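Local structure of Iron(III) ABC transporter, periplasmic iron-compound-binding protein (Vibrio cholerae, 5GGY) at residues 164-169 against 221-226; 173-178 against 205-210; 192-197 against 213-218. The protein probably binds ferric siderophores such as Desferal in the periplasm and delivers them to an ABC transporter for iron uptake. All coordinates share one frame; numbering follows the deposited sequence.

Interactions 1 and 2 pair strands of one mixed sheet; interaction 3 packs the chain after its short strand 192-193 against the loop before strand 219-223. Interactions 1 and 2 share neighbouring strands: 161-167 pairs with 219-223 in the first, 172-176 with 204-208 in the second. Their centres lie about 10 Å apart, and they meet directly where Arg-166 NE reaches Tyr-176 OH at 2.7 Å. Interaction 3 sits farther out, its centre about 11 Å from that of interaction 2 and about 16 Å from that of interaction 1; Glu-178 N lies 3.0 Å from Gln-197 O, a probable hydrogen bond joining it to interaction 2. No siderophore is bound in this apo structure.

Interaction 1 of 3, residues 164-169 against 221-226; sequences TLRFAN and LYFLPF
Two neighbouring parallel strands of the mixed sheet, 164-167 and 221-223, meet here and then splay apart around an aromatic cluster of Phe-167, Tyr-222 and Phe-226. The pairing is short: Leu-165 N donates to Leu-221 O at 3.1 Å, and Phe-223 N returns a bond to Leu-165 O. Beyond it water takes over: one molecule joins Phe-167 N to Phe-223 O, standing where the diverging strands can no longer pair directly. A second, held by Arg-166 NH2, Phe-223 O and Pro-225 O, ties the arginine to the turn. The cis peptide before Pro-225 lies in the turn that brings Phe-226 back toward Phe-167. Their rings form an offset stack, centroids 4.7 Å apart and planes at 19°, while Phe-167 CB stands over the centre of the Phe-226 ring, 3.4 Å from its centroid. The Phe-226 side chain leaves with CG anti to the backbone N (chi1 177°), which carries its ring to the Phe-167 methylene. Farther out along the Phe-167 ring, CE2 points at the face of Tyr-222 in a T-shaped pair with planes at 66°. Flat rings suit this spot because one phenyl can serve both neighbours. Arg-166 lays its guanidinium over Phe-223 CB, with NH2 3.4 Å from that CB; Tyr-176 and Ser-257 take further N-H groups of this long, many-handed side chain, whereas the Tyr-222 hydroxyl bonds to Glu-229. Strand 172-176 flanks 161-167, strand 249-252 flanks 219-223, and Val-232 of helix 229-234 packs on both Phe-167 and Phe-226.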
# COMPACT_ATOMS: atom_id res chain seq x y z
N THR A 164 -17.98 4.81 13.16
CA THR A 164 -16.95 5.03 14.17
C THR A 164 -17.01 6.45 14.73
O THR A 164 -17.28 7.40 13.99
CB THR A 164 -15.55 4.78 13.60
OG1 THR A 164 -14.58 5.44 14.42
CG2 THR A 164 -15.45 5.31 12.18
N LEU A 165 -16.73 6.60 16.02
CA LEU A 165 -16.77 7.92 16.64
C LEU A 165 -16.00 7.99 17.95
O LEU A 165 -15.59 6.99 18.51
CB LEU A 165 -18.23 8.37 16.87
CG LEU A 165 -19.28 7.65 17.73
CD1 LEU A 165 -19.54 6.22 17.28
CD2 LEU A 165 -18.97 7.70 19.23
N ARG A 166 -15.79 9.22 18.41
CA ARG A 166 -15.35 9.50 19.77
C ARG A 166 -16.40 10.39 20.43
O ARG A 166 -17.13 11.12 19.75
CB ARG A 166 -13.98 10.19 19.79
CG ARG A 166 -12.82 9.32 19.32
CD ARG A 166 -11.50 10.06 19.50
NE ARG A 166 -10.38 9.38 18.84
CZ ARG A 166 -9.54 8.55 19.46
NH1 ARG A 166 -8.56 7.98 18.79
NH2 ARG A 166 -9.69 8.31 20.76
N PHE A 167 -16.47 10.34 21.75
CA PHE A 167 -17.40 11.18 22.49
C PHE A 167 -16.82 12.56 22.77
O PHE A 167 -15.75 12.68 23.36
CB PHE A 167 -17.80 10.52 23.81
CG PHE A 167 -18.78 9.40 23.67
CD1 PHE A 167 -20.13 9.65 23.47
CD2 PHE A 167 -18.36 8.08 23.73
CE1 PHE A 167 -21.03 8.61 23.34
CE2 PHE A 167 -19.26 7.04 23.59
CZ PHE A 167 -20.60 7.31 23.40
N ALA A 168 -17.52 13.60 22.34
CA ALA A 168 -17.15 14.97 22.69
C ALA A 168 -17.54 15.20 24.14
O ALA A 168 -16.81 15.80 24.92
CB ALA A 168 -17.83 15.96 21.79
N ASN A 169 -18.71 14.68 24.48
CA ASN A 169 -19.22 14.68 25.83
C ASN A 169 -20.35 13.66 25.87
O ASN A 169 -20.64 13.04 24.84
CB ASN A 169 -19.68 16.09 26.25
CG ASN A 169 -20.78 16.63 25.37
OD1 ASN A 169 -21.93 16.19 25.45
ND2 ASN A 169 -20.45 17.61 24.55
N LEU A 221 -18.98 1.73 17.01
CA LEU A 221 -17.71 1.61 17.72
C LEU A 221 -17.21 2.97 18.19
O LEU A 221 -17.18 3.92 17.42
CB LEU A 221 -16.66 0.95 16.82
CG LEU A 221 -16.93 -0.48 16.35
CD1 LEU A 221 -15.83 -0.96 15.42
CD2 LEU A 221 -17.06 -1.41 17.54
N TYR A 222 -16.83 3.06 19.47
CA TYR A 222 -16.28 4.30 20.00
C TYR A 222 -14.91 4.08 20.62
O TYR A 222 -14.68 3.10 21.34
CB TYR A 222 -17.24 4.93 21.02
CG TYR A 222 -17.52 4.10 22.25
CD1 TYR A 222 -16.77 4.25 23.41
CD2 TYR A 222 -18.56 3.17 22.26
CE1 TYR A 222 -17.03 3.50 24.54
CE2 TYR A 222 -18.83 2.41 23.39
CZ TYR A 222 -18.06 2.58 24.52
OH TYR A 222 -18.32 1.82 25.64
N PHE A 223 -13.99 5.00 20.34
CA PHE A 223 -12.60 4.86 20.76
C PHE A 223 -12.36 5.28 22.20
O PHE A 223 -12.84 6.32 22.65
CB PHE A 223 -11.68 5.66 19.84
CG PHE A 223 -11.61 5.15 18.43
CD1 PHE A 223 -11.00 3.94 18.15
CD2 PHE A 223 -12.15 5.88 17.39
CE1 PHE A 223 -10.93 3.47 16.86
CE2 PHE A 223 -12.08 5.42 16.09
CZ PHE A 223 -11.48 4.21 15.83
N LEU A 224 -11.60 4.46 22.92
CA LEU A 224 -11.11 4.82 24.24
C LEU A 224 -9.84 5.66 24.07
O LEU A 224 -9.18 5.58 23.04
CB LEU A 224 -10.85 3.57 25.08
CG LEU A 224 -12.08 2.72 25.41
CD1 LEU A 224 -11.69 1.48 26.20
CD2 LEU A 224 -13.12 3.53 26.16
N PRO A 225 -9.49 6.48 25.08
CA PRO A 225 -10.16 6.67 26.36
C PRO A 225 -11.32 7.66 26.32
O PRO A 225 -11.33 8.60 25.53
CB PRO A 225 -9.04 7.22 27.25
CG PRO A 225 -8.20 8.00 26.30
CD PRO A 225 -8.23 7.25 24.99
N PHE A 226 -12.30 7.42 27.19
CA PHE A 226 -13.38 8.36 27.42
C PHE A 226 -13.75 8.34 28.90
O PHE A 226 -14.24 7.34 29.41
CB PHE A 226 -14.59 8.04 26.55
CG PHE A 226 -15.77 8.95 26.79
CD1 PHE A 226 -17.03 8.43 27.00
CD2 PHE A 226 -15.61 10.32 26.84
CE1 PHE A 226 -18.11 9.26 27.23
CE2 PHE A 226 -16.68 11.15 27.07
CZ PHE A 226 -17.93 10.62 27.27
O HOH W 1 -11.53 9.18 23.02
O HOH W 2 -14.87 8.49 22.89

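Interaction 2 of 3, residues 173-178 against 205-210; sequences VFLYTE and VQKRLS
Phe-174 and Gln-206 face each other across a non-hydrogen-bonded antiparallel pair, and CD1 and CE1 of the phenyl ring lie against the base of the glutamine, whose OE1 sits oblique to the ring. CE1 comes 3.8 Å from Gln-206 CB, with ring and amide planes 56° apart, so the two flat groups cross instead of stacking. Gln-206 runs out extended, CG anti to the backbone N (chi1 -170°), carrying its amide past the ring to Ser-172, whose OG receives NE2. A long side chain suits this exposed position: its methylenes lie against the phenyl while its polar end reaches a hydroxyl. On the reverse face, Leu-175 and Lys-207 cross at about a right angle, and Leu-175 CD1 touches Lys-207 CG at 3.6 Å. The lysine bends at its second torsion (chi2 -63°), leaving its aliphatic root against leucine as the amine leads away. Beta-branched Val-205 fills the strand end beside Leu-175 and Thr-177; its CG1 lies 3.9 Å from Thr-177 CG2, while Thr-177 OG1 bonds to Asn-179. At the other end Val-173 CG2 meets Leu-209 CD1 more loosely, at 4.1 Å. Four backbone bonds hold these side chains in register: Val-173 and Lys-207 exchange two, both 2.6 Å between N and O, and Leu-175 and Val-205 exchange two more. Strand 172-176 also pairs antiparallel with 161-167, which precedes it in the chain, making it an inner strand of the mixed sheet; Val-173 packs on Leu-165 and Phe-167 there. Leu-209, starting the 3-10 turn, reaches Leu-237 of helix 236-239.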
# COMPACT_ATOMS: atom_id res chain seq x y z
N VAL A 173 -21.12 13.91 19.89
CA VAL A 173 -20.30 12.86 19.27
C VAL A 173 -19.51 13.37 18.06
O VAL A 173 -19.99 14.18 17.29
CB VAL A 173 -21.20 11.67 18.85
CG1 VAL A 173 -20.79 11.09 17.51
CG2 VAL A 173 -21.20 10.60 19.94
N PHE A 174 -18.27 12.88 17.93
CA PHE A 174 -17.44 13.16 16.76
C PHE A 174 -17.47 11.99 15.78
O PHE A 174 -16.71 11.04 15.92
CB PHE A 174 -16.00 13.44 17.16
CG PHE A 174 -15.80 14.77 17.83
CD1 PHE A 174 -16.16 15.95 17.19
CD2 PHE A 174 -15.21 14.85 19.08
CE1 PHE A 174 -15.97 17.17 17.80
CE2 PHE A 174 -15.02 16.07 19.69
CZ PHE A 174 -15.40 17.23 19.06
N LEU A 175 -18.35 12.07 14.79
CA LEU A 175 -18.42 11.04 13.75
C LEU A 175 -17.25 11.16 12.79
O LEU A 175 -16.94 12.25 12.31
CB LEU A 175 -19.74 11.13 12.98
CG LEU A 175 -21.02 10.77 13.73
CD1 LEU A 175 -22.22 10.90 12.80
CD2 LEU A 175 -20.93 9.37 14.30
N TYR A 176 -16.60 10.04 12.50
CA TYR A 176 -15.48 10.04 11.57
C TYR A 176 -15.96 10.01 10.13
O TYR A 176 -16.76 9.16 9.74
CB TYR A 176 -14.53 8.88 11.87
CG TYR A 176 -13.67 9.16 13.08
CD1 TYR A 176 -12.53 9.94 12.98
CD2 TYR A 176 -14.03 8.68 14.33
CE1 TYR A 176 -11.75 10.22 14.08
CE2 TYR A 176 -13.26 8.95 15.44
CZ TYR A 176 -12.13 9.72 15.31
OH TYR A 176 -11.36 9.99 16.42
N THR A 177 -15.46 10.96 9.34
CA THR A 177 -15.98 11.21 8.00
C THR A 177 -15.23 10.46 6.90
O THR A 177 -14.34 9.65 7.18
CB THR A 177 -15.95 12.72 7.68
OG1 THR A 177 -14.59 13.16 7.55
CG2 THR A 177 -16.62 13.51 8.80
N GLU A 178 -15.58 10.75 5.66
CA GLU A 178 -15.07 10.03 4.49
C GLU A 178 -13.56 10.14 4.33
O GLU A 178 -12.90 9.20 3.89
CB GLU A 178 -15.76 10.52 3.22
CG GLU A 178 -15.37 9.77 1.96
CD GLU A 178 -15.99 10.36 0.71
OE1 GLU A 178 -15.84 9.75 -0.37
OE2 GLU A 178 -16.63 11.43 0.81
N VAL A 205 -16.92 15.18 12.22
CA VAL A 205 -18.02 16.13 12.31
C VAL A 205 -18.77 15.90 13.62
O VAL A 205 -18.95 14.75 14.05
CB VAL A 205 -18.99 16.02 11.10
CG1 VAL A 205 -19.65 14.64 11.05
CG2 VAL A 205 -20.04 17.13 11.16
N GLN A 206 -19.17 16.98 14.28
CA GLN A 206 -19.79 16.87 15.59
C GLN A 206 -21.31 16.72 15.48
O GLN A 206 -21.98 17.50 14.81
CB GLN A 206 -19.44 18.07 16.46
CG GLN A 206 -19.84 17.91 17.91
CD GLN A 206 -19.32 19.02 18.79
OE1 GLN A 206 -18.54 19.86 18.35
NE2 GLN A 206 -19.74 19.02 20.05
N LYS A 207 -21.83 15.71 16.17
CA LYS A 207 -23.26 15.43 16.15
C LYS A 207 -23.83 15.30 17.56
O LYS A 207 -23.12 14.92 18.50
CB LYS A 207 -23.55 14.14 15.38
CG LYS A 207 -23.23 14.21 13.90
CD LYS A 207 -24.10 15.24 13.20
CE LYS A 207 -23.87 15.24 11.70
NZ LYS A 207 -24.66 16.31 11.03
N ARG A 208 -25.11 15.62 17.71
CA ARG A 208 -25.84 15.31 18.93
C ARG A 208 -25.90 13.80 19.08
O ARG A 208 -25.97 13.08 18.09
CB ARG A 208 -27.25 15.90 18.90
CG ARG A 208 -27.31 17.40 18.60
CD ARG A 208 -28.75 17.88 18.52
NE ARG A 208 -29.53 17.10 17.55
CZ ARG A 208 -29.72 17.47 16.29
NH1 ARG A 208 -29.21 18.60 15.83
NH2 ARG A 208 -30.44 16.70 15.48
N LEU A 209 -25.86 13.31 20.32
CA LEU A 209 -25.88 11.87 20.56
C LEU A 209 -27.15 11.23 20.02
O LEU A 209 -27.13 10.10 19.52
CB LEU A 209 -25.73 11.56 22.05
CG LEU A 209 -25.75 10.08 22.43
CD1 LEU A 209 -24.60 9.34 21.76
CD2 LEU A 209 -25.73 9.88 23.94
N SER A 210 -28.26 11.97 20.10
CA SER A 210 -29.55 11.48 19.63
C SER A 210 -29.57 11.15 18.13
O SER A 210 -30.41 10.39 17.67
CB SER A 210 -30.64 12.50 19.94
OG SER A 210 -30.35 13.75 19.33

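Interaction 3 of 3, residues 192-197 against 213-218; sequences SSALPQ and QHVEQG
The chain leaves the short strand 192-193 and turns through Ala-194 and Leu-195, while opposite it a 3-10 turn ends at His-214 and runs into the loop that leads to strand 219-223. The backbones stay apart, Ala-194 CA and Gln-217 CA being 6.2 Å from each other, and the join is made mainly by side chains. Val-215 is the apolar hub, its two methyls divided between two partners. CG1, anti to the backbone N (chi1 -167°), meets Ala-194 CB at 3.9 Å; CG2 on the other branch meets Leu-195 CD2 at 4.0 Å. The branching of valine thus serves both neighbours at once. Alanine's short methyl lets the loop come close, with Ala-194 CB 3.7 Å from Gln-217 O, and the longer leucine bridges the wider part, where its CD1 approaches His-214 CB at 4.2 Å. Gln-217 is poorly ordered, so its details deserve caution: its CG lies against Ala-194, and its amide nitrogen is near Ala-194 O at an angle too poor for a hydrogen bond. A water that donates to Ser-193 O also lies by Gln-217 OE1, but that second bond is doubtful, being short and made to a poorly ordered side chain. Val-163 of strand 161-167 touches both Ala-194 and Leu-195, and Leu-195 also packs on Leu-175 of strand 172-176. Beyond the loop, Val-215 rests on Phe-243 of helix 242-245, so this contact joins the edge of the sheet to that helix.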
# COMPACT_ATOMS: atom_id res chain seq x y z
N SER A 192 -18.69 -1.52 5.49
CA SER A 192 -19.39 -0.36 4.93
C SER A 192 -19.75 0.63 6.03
O SER A 192 -19.68 0.30 7.21
CB SER A 192 -20.64 -0.81 4.17
OG SER A 192 -21.40 -1.73 4.92
N SER A 193 -20.12 1.84 5.64
CA SER A 193 -20.44 2.89 6.60
C SER A 193 -21.92 2.91 6.95
O SER A 193 -22.78 2.90 6.07
CB SER A 193 -20.02 4.26 6.04
OG SER A 193 -18.67 4.24 5.60
N ALA A 194 -22.21 2.93 8.25
CA ALA A 194 -23.59 2.96 8.72
C ALA A 194 -24.15 4.37 8.64
O ALA A 194 -25.35 4.57 8.42
CB ALA A 194 -23.69 2.42 10.14
N LEU A 195 -23.28 5.36 8.83
CA LEU A 195 -23.69 6.76 8.81
C LEU A 195 -22.63 7.61 8.12
O LEU A 195 -21.90 8.35 8.79
CB LEU A 195 -23.94 7.26 10.24
CG LEU A 195 -25.02 8.32 10.43
CD1 LEU A 195 -26.36 7.83 9.91
CD2 LEU A 195 -25.12 8.70 11.90
N PRO A 196 -22.55 7.51 6.78
CA PRO A 196 -21.52 8.18 5.98
C PRO A 196 -21.55 9.70 6.12
O PRO A 196 -22.63 10.29 6.18
CB PRO A 196 -21.85 7.75 4.55
CG PRO A 196 -23.30 7.40 4.58
CD PRO A 196 -23.53 6.80 5.94
N GLN A 197 -20.37 10.31 6.16
CA GLN A 197 -20.26 11.75 6.38
C GLN A 197 -19.34 12.42 5.36
O GLN A 197 -18.34 11.84 4.94
CB GLN A 197 -19.74 12.02 7.80
CG GLN A 197 -20.64 11.50 8.91
CD GLN A 197 -21.96 12.25 9.00
OE1 GLN A 197 -22.03 13.44 8.69
NE2 GLN A 197 -23.01 11.56 9.44
N GLN A 213 -29.59 7.58 16.61
CA GLN A 213 -30.83 6.81 16.47
C GLN A 213 -31.02 6.36 15.03
O GLN A 213 -31.63 5.32 14.78
CB GLN A 213 -32.04 7.64 16.91
CG GLN A 213 -32.28 7.64 18.41
CD GLN A 213 -33.53 8.43 18.77
OE1 GLN A 213 -34.48 7.89 19.33
NE2 GLN A 213 -33.52 9.72 18.45
N HIS A 214 -30.47 7.12 14.09
CA HIS A 214 -30.56 6.79 12.68
C HIS A 214 -29.72 5.57 12.31
O HIS A 214 -29.72 5.13 11.16
CB HIS A 214 -30.15 7.98 11.82
CG HIS A 214 -31.25 8.97 11.59
ND1 HIS A 214 -31.07 10.33 11.72
CD2 HIS A 214 -32.54 8.80 11.23
CE1 HIS A 214 -32.20 10.95 11.46
NE2 HIS A 214 -33.12 10.04 11.16
N VAL A 215 -28.99 5.03 13.28
CA VAL A 215 -28.20 3.83 13.06
C VAL A 215 -28.99 2.59 13.48
O VAL A 215 -28.68 1.95 14.49
CB VAL A 215 -26.86 3.89 13.81
CG1 VAL A 215 -25.93 2.78 13.31
CG2 VAL A 215 -26.20 5.25 13.62
N GLU A 216 -30.02 2.28 12.71
CA GLU A 216 -30.74 1.02 12.85
C GLU A 216 -29.83 -0.10 12.35
O GLU A 216 -29.86 -1.22 12.84
CB GLU A 216 -32.04 1.04 12.06
CG GLU A 216 -32.98 2.18 12.42
CD GLU A 216 -33.83 1.87 13.63
OE1 GLU A 216 -34.29 0.71 13.76
OE2 GLU A 216 -34.05 2.77 14.47
N GLN A 217 -29.00 0.26 11.37
CA GLN A 217 -28.15 -0.69 10.67
C GLN A 217 -26.87 -1.01 11.42
O GLN A 217 -25.91 -0.23 11.41
CB GLN A 217 -27.82 -0.14 9.28
CG GLN A 217 -27.44 1.33 9.27
CD GLN A 217 -27.90 2.05 8.02
OE1 GLN A 217 -27.70 1.56 6.91
NE2 GLN A 217 -28.52 3.21 8.19
N GLY A 218 -26.85 -2.16 12.08
CA GLY A 218 -25.61 -2.72 12.58
C GLY A 218 -24.94 -2.04 13.77
O GLY A 218 -25.57 -1.78 14.79
O HOH W 3 -25.77 1.86 5.35